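Local coordinates for protein Poly(Beta-D-mannuronate) lyase (Pseudopedobacter saltans, PDB 7O79) that probably cleaves alginate by beta-elimination, as a polysaccharide lyase of family 6 built on a right-handed parallel beta-helix, at residues A[276-281]-A[332-337]; A[271-276]-A[325-330]; A[207-212]-A[231-236]; A[265-270]-A[321-326]. All coordinates share one frame; numbering follows the deposited sequence.

Interaction 1. Residues A[276-281]-A[332-337]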
loop_
_atom_site.group_PDB
_atom_site.type_symbol
_atom_site.label_atom_id
_atom_site.label_comp_id
_atom_site.label_asym_id
_atom_site.label_seq_id
_atom_site.Cartn_x
_atom_site.Cartn_y
_atom_site.Cartn_z
ATOM N N ASP A 276 -13.430 -3.546 12.871
ATOM C CA ASP A 276 -13.600 -4.706 13.728
ATOM C C ASP A 276 -12.425 -4.889 14.683
ATOM O O ASP A 276 -12.629 -5.333 15.817
ATOM C CB ASP A 276 -13.784 -5.940 12.837
ATOM C CG ASP A 276 -14.220 -7.161 13.606
ATOM O OD1 ASP A 276 -14.864 -6.993 14.669
ATOM O OD2 ASP A 276 -13.925 -8.284 13.131
ATOM N N GLY A 277 -11.212 -4.533 14.260
ATOM C CA GLY A 277 -9.992 -4.715 15.033
ATOM C C GLY A 277 -9.519 -3.430 15.685
ATOM O O GLY A 277 -10.323 -2.592 16.105
ATOM N N ASP A 278 -8.192 -3.276 15.784
ATOM C CA ASP A 278 -7.591 -2.138 16.475
ATOM C C ASP A 278 -7.496 -0.910 15.564
ATOM O O ASP A 278 -7.434 -1.016 14.338
ATOM C CB ASP A 278 -6.186 -2.479 16.995
ATOM C CG ASP A 278 -6.176 -3.608 18.032
ATOM O OD1 ASP A 278 -7.248 -4.027 18.505
ATOM O OD2 ASP A 278 -5.064 -4.053 18.401
ATOM N N GLY A 279 -7.459 0.267 16.180
ATOM C CA GLY A 279 -7.320 1.497 15.419
ATOM C C GLY A 279 -5.885 1.734 14.971
ATOM O O GLY A 279 -5.625 2.032 13.797
ATOM N N LEU A 280 -4.949 1.575 15.907
ATOM C CA LEU A 280 -3.523 1.769 15.682
ATOM C C LEU A 280 -2.762 0.699 16.441
ATOM O O LEU A 280 -2.956 0.534 17.649
ATOM C CB LEU A 280 -3.076 3.157 16.149
ATOM C CG LEU A 280 -1.589 3.524 16.065
ATOM C CD1 LEU A 280 -1.028 3.387 14.629
ATOM C CD2 LEU A 280 -1.346 4.923 16.649
ATOM N N ILE A 281 -1.898 -0.028 15.741
ATOM C CA ILE A 281 -1.077 -1.065 16.352
ATOM C C ILE A 281 0.381 -0.681 16.187
ATOM O O ILE A 281 0.862 -0.529 15.060
ATOM C CB ILE A 281 -1.332 -2.445 15.742
ATOM C CG1 ILE A 281 -2.773 -2.905 16.014
ATOM C CG2 ILE A 281 -0.294 -3.463 16.264
ATOM C CD1 ILE A 281 -3.223 -4.062 15.090
ATOM N N GLY A 332 -8.109 0.819 20.976
ATOM C CA GLY A 332 -7.964 2.041 20.204
ATOM C C GLY A 332 -6.539 2.184 19.705
ATOM O O GLY A 332 -6.270 2.252 18.499
ATOM N N ILE A 333 -5.608 2.239 20.647
ATOM C CA ILE A 333 -4.188 2.245 20.347
ATOM C C ILE A 333 -3.568 1.095 21.122
ATOM O O ILE A 333 -3.701 1.027 22.351
ATOM C CB ILE A 333 -3.523 3.584 20.697
ATOM C CG1 ILE A 333 -4.251 4.723 19.960
ATOM C CG2 ILE A 333 -2.023 3.543 20.353
ATOM C CD1 ILE A 333 -3.675 6.133 20.165
ATOM N N ASN A 334 -2.939 0.175 20.401
ATOM C CA ASN A 334 -2.286 -0.984 20.991
ATOM C C ASN A 334 -0.782 -0.711 20.953
ATOM O O ASN A 334 -0.155 -0.794 19.895
ATOM C CB ASN A 334 -2.691 -2.240 20.227
ATOM C CG ASN A 334 -2.072 -3.518 20.789
ATOM O OD1 ASN A 334 -1.455 -3.521 21.844
ATOM N ND2 ASN A 334 -2.264 -4.609 20.083
ATOM N N ILE A 335 -0.223 -0.314 22.097
ATOM C CA ILE A 335 1.205 -0.029 22.225
ATOM C C ILE A 335 1.875 -1.338 22.631
ATOM O O ILE A 335 1.889 -1.710 23.807
ATOM C CB ILE A 335 1.480 1.092 23.229
ATOM C CG1 ILE A 335 0.573 2.303 22.955
ATOM C CG2 ILE A 335 2.947 1.533 23.180
ATOM C CD1 ILE A 335 0.663 3.382 24.021
ATOM N N GLY A 336 2.392 -2.069 21.642
ATOM C CA GLY A 336 3.053 -3.323 21.930
ATOM C C GLY A 336 2.298 -4.548 21.451
ATOM O O GLY A 336 2.191 -5.531 22.184
ATOM N N GLY A 337 1.774 -4.515 20.227
ATOM C CA GLY A 337 1.125 -5.692 19.683
ATOM C C GLY A 337 2.110 -6.834 19.497
ATOM O O GLY A 337 3.312 -6.623 19.353
#
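Leu280 is joined to the neighbouring turn of the beta-helix through both of its peptide groups. Its N-H reaches Gly332 O at 3.0 Å, and its carbonyl O takes the N-H of Asn334 at 2.8 Å, an almost straight bond of 176°. The CA of Ile333 also leans on Leu280 O, at 3.4 Å, as a C-H...O contact. In this parallel pairing Leu280 lies beside Ile333 and Ile281 beside Asn334.

Side chains divide between the two faces. On one, Leu280 and Ile333 run alongside each other and point the same way, with CD2 of Leu280 4.0 Å from CG2 of Ile333; both also touch Phe325 of strand 319-328. On the other, CG of Asn334 is anti to the backbone N (chi1 -179°), which brings ND2 within 3.3 Å of Asp278 OD2. That bond is weak and bent, and the carboxylate and amide planes are turned 78° apart. Asp278 has a firmer partner for its other oxygen, since OD1 accepts the N-H of Ala331. Ile281 packs on the same face, its CG1 4.3 Å from Asn334 CB.

Chemically, the backbone bonds carry the pairing here, while the carboxylate of Asp278 mainly ties the bend before Gly332 and adds only a slight pull on Asn334.

Interaction 2. Residues A[271-276]-A[325-330]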
loop_
_atom_site.group_PDB
_atom_site.type_symbol
_atom_site.label_atom_id
_atom_site.label_comp_id
_atom_site.label_asym_id
_atom_site.label_seq_id
_atom_site.Cartn_x
_atom_site.Cartn_y
_atom_site.Cartn_z
ATOM N N TYR A 271 -8.477 9.374 10.178
ATOM C CA TYR A 271 -9.809 9.155 10.737
ATOM C C TYR A 271 -10.216 7.700 10.520
ATOM O O TYR A 271 -10.447 7.281 9.379
ATOM C CB TYR A 271 -10.808 10.101 10.090
ATOM C CG TYR A 271 -12.177 10.081 10.725
ATOM C CD1 TYR A 271 -12.468 10.926 11.786
ATOM C CD2 TYR A 271 -13.187 9.273 10.232
ATOM C CE1 TYR A 271 -13.707 10.946 12.364
ATOM C CE2 TYR A 271 -14.448 9.285 10.807
ATOM C CZ TYR A 271 -14.693 10.125 11.881
ATOM O OH TYR A 271 -15.922 10.168 12.475
ATOM N N VAL A 272 -10.311 6.937 11.606
ATOM C CA VAL A 272 -10.643 5.514 11.561
ATOM C C VAL A 272 -11.902 5.297 12.386
ATOM O O VAL A 272 -11.972 5.736 13.542
ATOM C CB VAL A 272 -9.488 4.643 12.098
ATOM C CG1 VAL A 272 -9.849 3.164 12.045
ATOM C CG2 VAL A 272 -8.206 4.923 11.308
ATOM N N ARG A 273 -12.890 4.613 11.807
ATOM C CA ARG A 273 -14.084 4.334 12.583
ATOM C C ARG A 273 -14.772 3.066 12.101
ATOM O O ARG A 273 -14.688 2.692 10.928
ATOM C CB ARG A 273 -15.039 5.532 12.565
ATOM C CG ARG A 273 -15.595 5.909 11.204
ATOM C CD ARG A 273 -16.885 6.724 11.369
ATOM N NE ARG A 273 -17.790 6.054 12.295
ATOM C CZ ARG A 273 -18.243 6.557 13.443
ATOM N NH1 ARG A 273 -17.880 7.773 13.842
ATOM N NH2 ARG A 273 -19.068 5.823 14.201
ATOM N N ASP A 274 -15.429 2.391 13.050
ATOM C CA ASP A 274 -16.259 1.210 12.772
ATOM C C ASP A 274 -15.425 0.102 12.145
ATOM O O ASP A 274 -15.844 -0.565 11.196
ATOM C CB ASP A 274 -17.467 1.539 11.886
ATOM C CG ASP A 274 -18.161 2.845 12.269
ATOM O OD1 ASP A 274 -18.425 3.060 13.463
ATOM O OD2 ASP A 274 -18.493 3.641 11.365
ATOM N N VAL A 275 -14.226 -0.083 12.648
ATOM C CA VAL A 275 -13.436 -1.236 12.248
ATOM C C VAL A 275 -13.621 -2.307 13.304
ATOM O O VAL A 275 -13.960 -2.036 14.465
ATOM C CB VAL A 275 -11.943 -0.910 12.023
ATOM C CG1 VAL A 275 -11.766 0.008 10.807
ATOM C CG2 VAL A 275 -11.365 -0.273 13.255
ATOM N N ASP A 276 -13.430 -3.546 12.871
ATOM C CA ASP A 276 -13.600 -4.706 13.728
ATOM C C ASP A 276 -12.425 -4.889 14.683
ATOM O O ASP A 276 -12.629 -5.333 15.817
ATOM C CB ASP A 276 -13.784 -5.940 12.837
ATOM C CG ASP A 276 -14.220 -7.161 13.606
ATOM O OD1 ASP A 276 -14.864 -6.993 14.669
ATOM O OD2 ASP A 276 -13.925 -8.284 13.131
ATOM N N PHE A 325 -9.885 7.522 16.328
ATOM C CA PHE A 325 -10.230 6.098 16.270
ATOM C C PHE A 325 -11.560 5.874 16.993
ATOM O O PHE A 325 -11.585 5.730 18.220
ATOM C CB PHE A 325 -9.131 5.236 16.905
ATOM C CG PHE A 325 -7.740 5.558 16.425
ATOM C CD1 PHE A 325 -7.300 5.125 15.168
ATOM C CD2 PHE A 325 -6.869 6.285 17.222
ATOM C CE1 PHE A 325 -6.005 5.424 14.715
ATOM C CE2 PHE A 325 -5.572 6.594 16.767
ATOM C CZ PHE A 325 -5.149 6.172 15.517
ATOM N N LEU A 326 -12.662 5.773 16.261
ATOM C CA LEU A 326 -13.967 5.720 16.912
ATOM C C LEU A 326 -14.681 4.404 16.651
ATOM O O LEU A 326 -14.643 3.876 15.537
ATOM C CB LEU A 326 -14.858 6.886 16.473
ATOM C CG LEU A 326 -14.368 8.264 16.933
ATOM C CD1 LEU A 326 -15.057 9.374 16.125
ATOM C CD2 LEU A 326 -14.565 8.451 18.415
ATOM N N ASN A 327 -15.337 3.881 17.689
ATOM C CA ASN A 327 -16.214 2.710 17.538
ATOM C C ASN A 327 -15.438 1.508 17.003
ATOM O O ASN A 327 -15.932 0.748 16.170
ATOM C CB ASN A 327 -17.419 3.048 16.648
ATOM C CG ASN A 327 -18.507 1.972 16.657
ATOM O OD1 ASN A 327 -18.758 1.305 17.671
ATOM N ND2 ASN A 327 -19.170 1.817 15.521
ATOM N N VAL A 328 -14.194 1.325 17.490
ATOM C CA VAL A 328 -13.364 0.209 17.027
ATOM C C VAL A 328 -13.679 -1.027 17.854
ATOM O O VAL A 328 -13.959 -0.941 19.055
ATOM C CB VAL A 328 -11.855 0.557 17.075
ATOM C CG1 VAL A 328 -11.574 1.735 16.171
ATOM C CG2 VAL A 328 -11.368 0.851 18.477
ATOM N N GLY A 329 -13.640 -2.194 17.207
ATOM C CA GLY A 329 -13.939 -3.428 17.906
ATOM C C GLY A 329 -12.812 -3.991 18.735
ATOM O O GLY A 329 -13.054 -4.881 19.558
ATOM N N GLY A 330 -11.589 -3.505 18.537
ATOM C CA GLY A 330 -10.449 -3.941 19.323
ATOM C C GLY A 330 -9.974 -2.832 20.235
ATOM O O GLY A 330 -10.797 -2.094 20.787
#
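Asp274 OD1 is gripped from two sides: Asn327 ND2 comes from across the contact to its anti side, and Arg273 NH2, 2.9 Å away, comes to its syn side. The Asn327 ND2 to Asp274 OD1 spacing of 2.5 Å is shorter than such bonds normally are, so its exact length is doubtful. The carboxylate and amide planes stand 75° apart. Asn327 OD1, in turn, is bonded to Asn400 ND2, which helps fix the amide's rotation.

Arg273 holds Asp274 side-on. NE meets OD2 of Asp274 at 2.7 Å as a salt bridge, in the guanidinium plane but from above the carboxylate. To get there the arginine puts CG in the crowded position between backbone N and carbonyl carbon (chi1 63°) and bends again at chi3. One guanidinium face then lies over Leu326 CB, and Leu326 CD1 sits 3.8 Å from Tyr271 OH. On the opposite face of the strands Val272 CB meets Phe325 CD1 at 3.8 Å, and past the corner Val275 CG2 and Val328 CG1, on side chains pointing the same way, come to 3.5 Å.

Backbone bonds run alongside: Leu326 N to Val272 O, Asp274 N to Leu326 O, and Gly329 N to Val275 O at 2.8 Å. Asp274 and Asn327 both have positive phi near 60°, so the two coils bend alike here. Bends of this kind, with equivalent residues above one another on successive coils, are characteristic of the parallel beta-helix of the pectate-lyase-like clan.

Interaction 3. Residues A[207-212]-A[231-236]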
loop_
_atom_site.group_PDB
_atom_site.type_symbol
_atom_site.label_atom_id
_atom_site.label_comp_id
_atom_site.label_asym_id
_atom_site.label_seq_id
_atom_site.Cartn_x
_atom_site.Cartn_y
_atom_site.Cartn_z
ATOM N N GLY A 207 -7.068 -9.821 3.097
ATOM C CA GLY A 207 -7.726 -9.495 4.358
ATOM C C GLY A 207 -6.773 -9.401 5.527
ATOM O O GLY A 207 -7.117 -9.796 6.651
ATOM N N MET A 208 -5.562 -8.904 5.278
ATOM C CA MET A 208 -4.549 -8.736 6.308
ATOM C C MET A 208 -3.889 -7.380 6.139
ATOM O O MET A 208 -4.145 -6.461 6.916
ATOM C CB MET A 208 -3.510 -9.859 6.246
ATOM C CG MET A 208 -4.160 -11.223 6.132
ATOM S SD MET A 208 -3.023 -12.606 6.080
ATOM C CE MET A 208 -4.233 -13.931 5.869
ATOM N N GLU A 209 -3.044 -7.246 5.124
ATOM C CA GLU A 209 -2.381 -5.986 4.823
ATOM C C GLU A 209 -2.964 -5.474 3.515
ATOM O O GLU A 209 -2.660 -6.004 2.449
ATOM C CB GLU A 209 -0.872 -6.174 4.758
ATOM C CG GLU A 209 -0.329 -6.789 6.028
ATOM C CD GLU A 209 1.193 -6.809 6.085
ATOM O OE1 GLU A 209 1.753 -7.644 6.838
ATOM O OE2 GLU A 209 1.831 -5.996 5.380
ATOM N N ILE A 210 -3.856 -4.480 3.615
ATOM C CA ILE A 210 -4.368 -3.806 2.424
ATOM C C ILE A 210 -3.221 -3.139 1.688
ATOM O O ILE A 210 -3.018 -3.332 0.479
ATOM C CB ILE A 210 -5.435 -2.762 2.817
ATOM C CG1 ILE A 210 -6.612 -3.407 3.549
ATOM C CG2 ILE A 210 -5.924 -2.016 1.554
ATOM C CD1 ILE A 210 -7.567 -2.381 4.194
ATOM N N ILE A 211 -2.476 -2.311 2.414
ATOM C CA ILE A 211 -1.235 -1.689 1.970
ATOM C C ILE A 211 -0.125 -2.286 2.821
ATOM O O ILE A 211 -0.269 -2.404 4.044
ATOM C CB ILE A 211 -1.302 -0.156 2.109
ATOM C CG1 ILE A 211 -2.245 0.422 1.050
ATOM C CG2 ILE A 211 0.097 0.475 1.996
ATOM C CD1 ILE A 211 -2.703 1.863 1.316
ATOM N N SER A 212 0.950 -2.717 2.179
ATOM C CA SER A 212 2.082 -3.309 2.882
ATOM C C SER A 212 3.328 -2.531 2.487
ATOM O O SER A 212 3.857 -2.706 1.384
ATOM C CB SER A 212 2.209 -4.797 2.566
ATOM O OG SER A 212 3.284 -5.387 3.275
ATOM N N GLY A 231 -5.740 -3.931 7.170
ATOM C CA GLY A 231 -5.377 -2.584 7.560
ATOM C C GLY A 231 -4.259 -2.033 6.695
ATOM O O GLY A 231 -3.742 -2.713 5.800
ATOM N N ILE A 232 -3.896 -0.786 6.978
ATOM C CA ILE A 232 -2.769 -0.124 6.326
ATOM C C ILE A 232 -1.544 -0.404 7.183
ATOM O O ILE A 232 -1.530 -0.065 8.372
ATOM C CB ILE A 232 -3.004 1.390 6.192
ATOM C CG1 ILE A 232 -4.180 1.683 5.253
ATOM C CG2 ILE A 232 -1.733 2.076 5.657
ATOM C CD1 ILE A 232 -4.585 3.166 5.220
ATOM N N VAL A 233 -0.534 -1.056 6.609
ATOM C CA VAL A 233 0.517 -1.662 7.423
ATOM C C VAL A 233 1.894 -1.206 6.941
ATOM O O VAL A 233 2.243 -1.383 5.766
ATOM C CB VAL A 233 0.416 -3.198 7.422
ATOM C CG1 VAL A 233 1.567 -3.815 8.193
ATOM C CG2 VAL A 233 -0.904 -3.638 8.030
ATOM N N GLY A 234 2.666 -0.608 7.850
ATOM C CA GLY A 234 4.113 -0.553 7.710
ATOM C C GLY A 234 4.735 -1.843 8.232
ATOM O O GLY A 234 4.967 -1.989 9.431
ATOM N N ARG A 235 4.959 -2.816 7.353
ATOM C CA ARG A 235 5.479 -4.117 7.787
ATOM C C ARG A 235 6.984 -4.083 8.036
ATOM O O ARG A 235 7.469 -4.657 9.019
ATOM C CB ARG A 235 5.155 -5.182 6.739
ATOM C CG ARG A 235 5.799 -6.545 7.004
ATOM C CD ARG A 235 5.361 -7.172 8.331
ATOM N NE ARG A 235 6.014 -8.459 8.537
ATOM C CZ ARG A 235 7.235 -8.623 9.044
ATOM N NH1 ARG A 235 7.942 -7.570 9.475
ATOM N NH2 ARG A 235 7.738 -9.857 9.158
ATOM N N SER A 236 7.730 -3.459 7.129
ATOM C CA SER A 236 9.177 -3.330 7.225
ATOM C C SER A 236 9.547 -1.898 6.883
ATOM O O SER A 236 8.728 -1.130 6.361
ATOM C CB SER A 236 9.900 -4.315 6.289
ATOM O OG SER A 236 9.829 -5.614 6.829
#
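Segments 207-212 and 231-236 pair in parallel, Glu209 opposite Gly231 and then Ile211 opposite Ile232, so the register slips by one residue in a beta bulge at Ile210. They are neighbouring coils of the parallel beta-helix. Gly231 bonds to 207-212 through both its N-H and its carbonyl: the N-H goes to Met208 O at 3.0 Å, and the O takes Ile210 N at 2.8 Å. After the bulge Val233 N reaches Ile211 O.

On one face Glu209 crosses Val233 at about a right angle. Its extended chain lies over the valine methyls, CG 3.8 Å from Val233 CG2, and ends with OE2 3.6 Å from Val233 CG1. Ser212 holds one oxygen of the carboxylate: its OG, turned anti to its backbone N (chi1 -178°), donates to Glu209 OE2 at 2.6 Å. OE1 makes a long, weak ion pair with Arg259. Arg235 brings its CB to OE2, but its chain bends at chi2 and the guanidinium leads away to Arg311 O and the ring of Tyr312.

On the other face Ile211 CD1 packs against Ile232 CG1, with Phe200 and Val220 beyond. The bulge has a cost: Ile211 N is buried without a partner, 3.6 Å from Gly231 O.

Interaction 4. Residues A[265-270]-A[321-326]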
loop_
_atom_site.group_PDB
_atom_site.type_symbol
_atom_site.label_atom_id
_atom_site.label_comp_id
_atom_site.label_asym_id
_atom_site.label_seq_id
_atom_site.Cartn_x
_atom_site.Cartn_y
_atom_site.Cartn_z
ATOM N N HIS A 265 8.290 6.991 12.095
ATOM C CA HIS A 265 7.063 7.170 11.327
ATOM C C HIS A 265 6.306 8.414 11.769
ATOM O O HIS A 265 6.435 8.871 12.909
ATOM C CB HIS A 265 6.158 5.943 11.471
ATOM C CG HIS A 265 6.809 4.672 11.036
ATOM N ND1 HIS A 265 7.476 4.553 9.836
ATOM C CD2 HIS A 265 6.961 3.484 11.673
ATOM C CE1 HIS A 265 7.957 3.324 9.727
ATOM N NE2 HIS A 265 7.663 2.660 10.829
ATOM N N HIS A 266 5.522 8.963 10.835
ATOM C CA HIS A 266 4.610 10.083 11.069
ATOM C C HIS A 266 3.220 9.580 10.738
ATOM O O HIS A 266 2.923 9.291 9.573
ATOM C CB HIS A 266 4.959 11.296 10.196
ATOM C CG HIS A 266 6.197 12.017 10.623
ATOM N ND1 HIS A 266 6.670 13.130 9.965
ATOM C CD2 HIS A 266 7.064 11.784 11.639
ATOM C CE1 HIS A 266 7.775 13.552 10.557
ATOM N NE2 HIS A 266 8.030 12.759 11.582
ATOM N N VAL A 267 2.380 9.438 11.750
ATOM C CA VAL A 267 1.039 8.901 11.574
ATOM C C VAL A 267 0.106 9.953 12.154
ATOM O O VAL A 267 -0.085 10.013 13.369
ATOM C CB VAL A 267 0.860 7.534 12.250
ATOM C CG1 VAL A 267 -0.578 7.093 12.193
ATOM C CG2 VAL A 267 1.733 6.504 11.562
ATOM N N VAL A 268 -0.442 10.812 11.291
ATOM C CA VAL A 268 -1.101 12.053 11.709
ATOM C C VAL A 268 -2.365 12.274 10.893
ATOM O O VAL A 268 -2.405 11.978 9.694
ATOM C CB VAL A 268 -0.160 13.272 11.563
ATOM C CG1 VAL A 268 -0.773 14.497 12.230
ATOM C CG2 VAL A 268 1.216 12.965 12.179
ATOM N N ASN A 269 -3.401 12.818 11.551
ATOM C CA ASN A 269 -4.630 13.272 10.896
ATOM C C ASN A 269 -5.378 12.157 10.177
ATOM O O ASN A 269 -6.047 12.406 9.169
ATOM C CB ASN A 269 -4.347 14.430 9.937
ATOM C CG ASN A 269 -3.933 15.691 10.673
ATOM O OD1 ASN A 269 -4.569 16.068 11.659
ATOM N ND2 ASN A 269 -2.864 16.335 10.216
ATOM N N ASN A 270 -5.315 10.935 10.702
ATOM C CA ASN A 270 -6.098 9.823 10.170
ATOM C C ASN A 270 -7.419 9.675 10.920
ATOM O O ASN A 270 -7.477 9.816 12.142
ATOM C CB ASN A 270 -5.298 8.514 10.239
ATOM C CG ASN A 270 -3.972 8.614 9.480
ATOM O OD1 ASN A 270 -3.962 8.647 8.252
ATOM N ND2 ASN A 270 -2.867 8.714 10.209
ATOM N N VAL A 321 -0.025 11.330 16.218
ATOM C CA VAL A 321 -0.674 12.516 16.781
ATOM C C VAL A 321 -1.906 12.888 15.968
ATOM O O VAL A 321 -1.967 12.662 14.753
ATOM C CB VAL A 321 0.314 13.722 16.844
ATOM C CG1 VAL A 321 -0.336 14.935 17.469
ATOM C CG2 VAL A 321 1.511 13.367 17.690
ATOM N N ASN A 322 -2.902 13.466 16.653
ATOM C CA ASN A 322 -4.066 14.062 15.991
ATOM C C ASN A 322 -4.790 13.081 15.085
ATOM O O ASN A 322 -5.204 13.434 13.977
ATOM C CB ASN A 322 -3.674 15.301 15.197
ATOM C CG ASN A 322 -3.288 16.446 16.089
ATOM O OD1 ASN A 322 -2.157 16.915 16.059
ATOM N ND2 ASN A 322 -4.242 16.909 16.896
ATOM N N ASN A 323 -4.928 11.842 15.544
ATOM C CA ASN A 323 -5.738 10.852 14.852
ATOM C C ASN A 323 -7.047 10.644 15.601
ATOM O O ASN A 323 -7.178 10.988 16.776
ATOM C CB ASN A 323 -4.993 9.517 14.724
ATOM C CG ASN A 323 -3.660 9.646 13.980
ATOM O OD1 ASN A 323 -3.635 9.757 12.749
ATOM N ND2 ASN A 323 -2.547 9.619 14.724
ATOM N N THR A 324 -8.018 10.056 14.908
ATOM C CA THR A 324 -9.302 9.730 15.511
ATOM C C THR A 324 -9.607 8.263 15.253
ATOM O O THR A 324 -9.555 7.814 14.104
ATOM C CB THR A 324 -10.396 10.638 14.951
ATOM O OG1 THR A 324 -10.070 11.991 15.283
ATOM C CG2 THR A 324 -11.758 10.280 15.506
ATOM N N PHE A 325 -9.885 7.522 16.328
ATOM C CA PHE A 325 -10.230 6.098 16.270
ATOM C C PHE A 325 -11.560 5.874 16.993
ATOM O O PHE A 325 -11.585 5.730 18.220
ATOM C CB PHE A 325 -9.131 5.236 16.905
ATOM C CG PHE A 325 -7.740 5.558 16.425
ATOM C CD1 PHE A 325 -7.300 5.125 15.168
ATOM C CD2 PHE A 325 -6.869 6.285 17.222
ATOM C CE1 PHE A 325 -6.005 5.424 14.715
ATOM C CE2 PHE A 325 -5.572 6.594 16.767
ATOM C CZ PHE A 325 -5.149 6.172 15.517
ATOM N N LEU A 326 -12.662 5.773 16.261
ATOM C CA LEU A 326 -13.967 5.720 16.912
ATOM C C LEU A 326 -14.681 4.404 16.651
ATOM O O LEU A 326 -14.643 3.876 15.537
ATOM C CB LEU A 326 -14.858 6.886 16.473
ATOM C CG LEU A 326 -14.368 8.264 16.933
ATOM C CD1 LEU A 326 -15.057 9.374 16.125
ATOM C CD2 LEU A 326 -14.565 8.451 18.415
#
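Asn323 reaches across to the coil of Asn270, and every atom of its side chain meets something there. CB lies 3.6 Å from Asn270 O. CG, anti to its own carbonyl carbon (chi1 -58°), lies 3.6 Å from Val267 O. OD1 accepts two bonds, from Asn270 N at 2.9 Å and from Asn270 ND2, arriving from opposite faces of its plane. ND2 gives a straight bond of 173° to Val267 O at 2.8 Å, coming from above that carbonyl's plane, while Val321 N meets the same oxygen from the other face.

The two amides, Asn270 and Asn323, run side by side, their planes only 5° apart. Asn270 repeats the pattern one coil earlier, ND2 reaching Ile242 O and OD1 taking Asn245 ND2. Beyond the amide pair, Thr324 N bonds Asn270 O at 2.8 Å. Asn269 and Asn322, just before, both have positive phi, where the chain bends; Asn269 OD1 accepts the backbone N-H of Arg439, and Asn322 ND2 donates to Gly437 O.

Asparagines repeated at equivalent positions on successive coils are a known device of parallel beta-helices. Here the Asn323 amide satisfies Asn270 N and adds a second donor to Val267 O, linking side chain and backbone across the two coils.

In the fold
From the N terminus, interaction 3 comes first and alone: 18 residues loop out between 207-212 and 231-236, one turn of the helix. Then come 265-270, 271-276 and 276-281, whose partners 321-326, 325-330 and 332-337 follow in the same order, each contact spanning about 50 residues. Interaction 1 crosses both 4 and 2, while 4 and 2 run in step along one strand pair, 266-273 with 319-328, and overlap at 325-326; interaction 1 lies on the next pair, 280-283 with 333-337. Phe325 also touches Leu280 and Ile333, binding the two faces through the core. Interactions 1 and 3 lie along the same face of the beta-helix, with strand 255-260 between them.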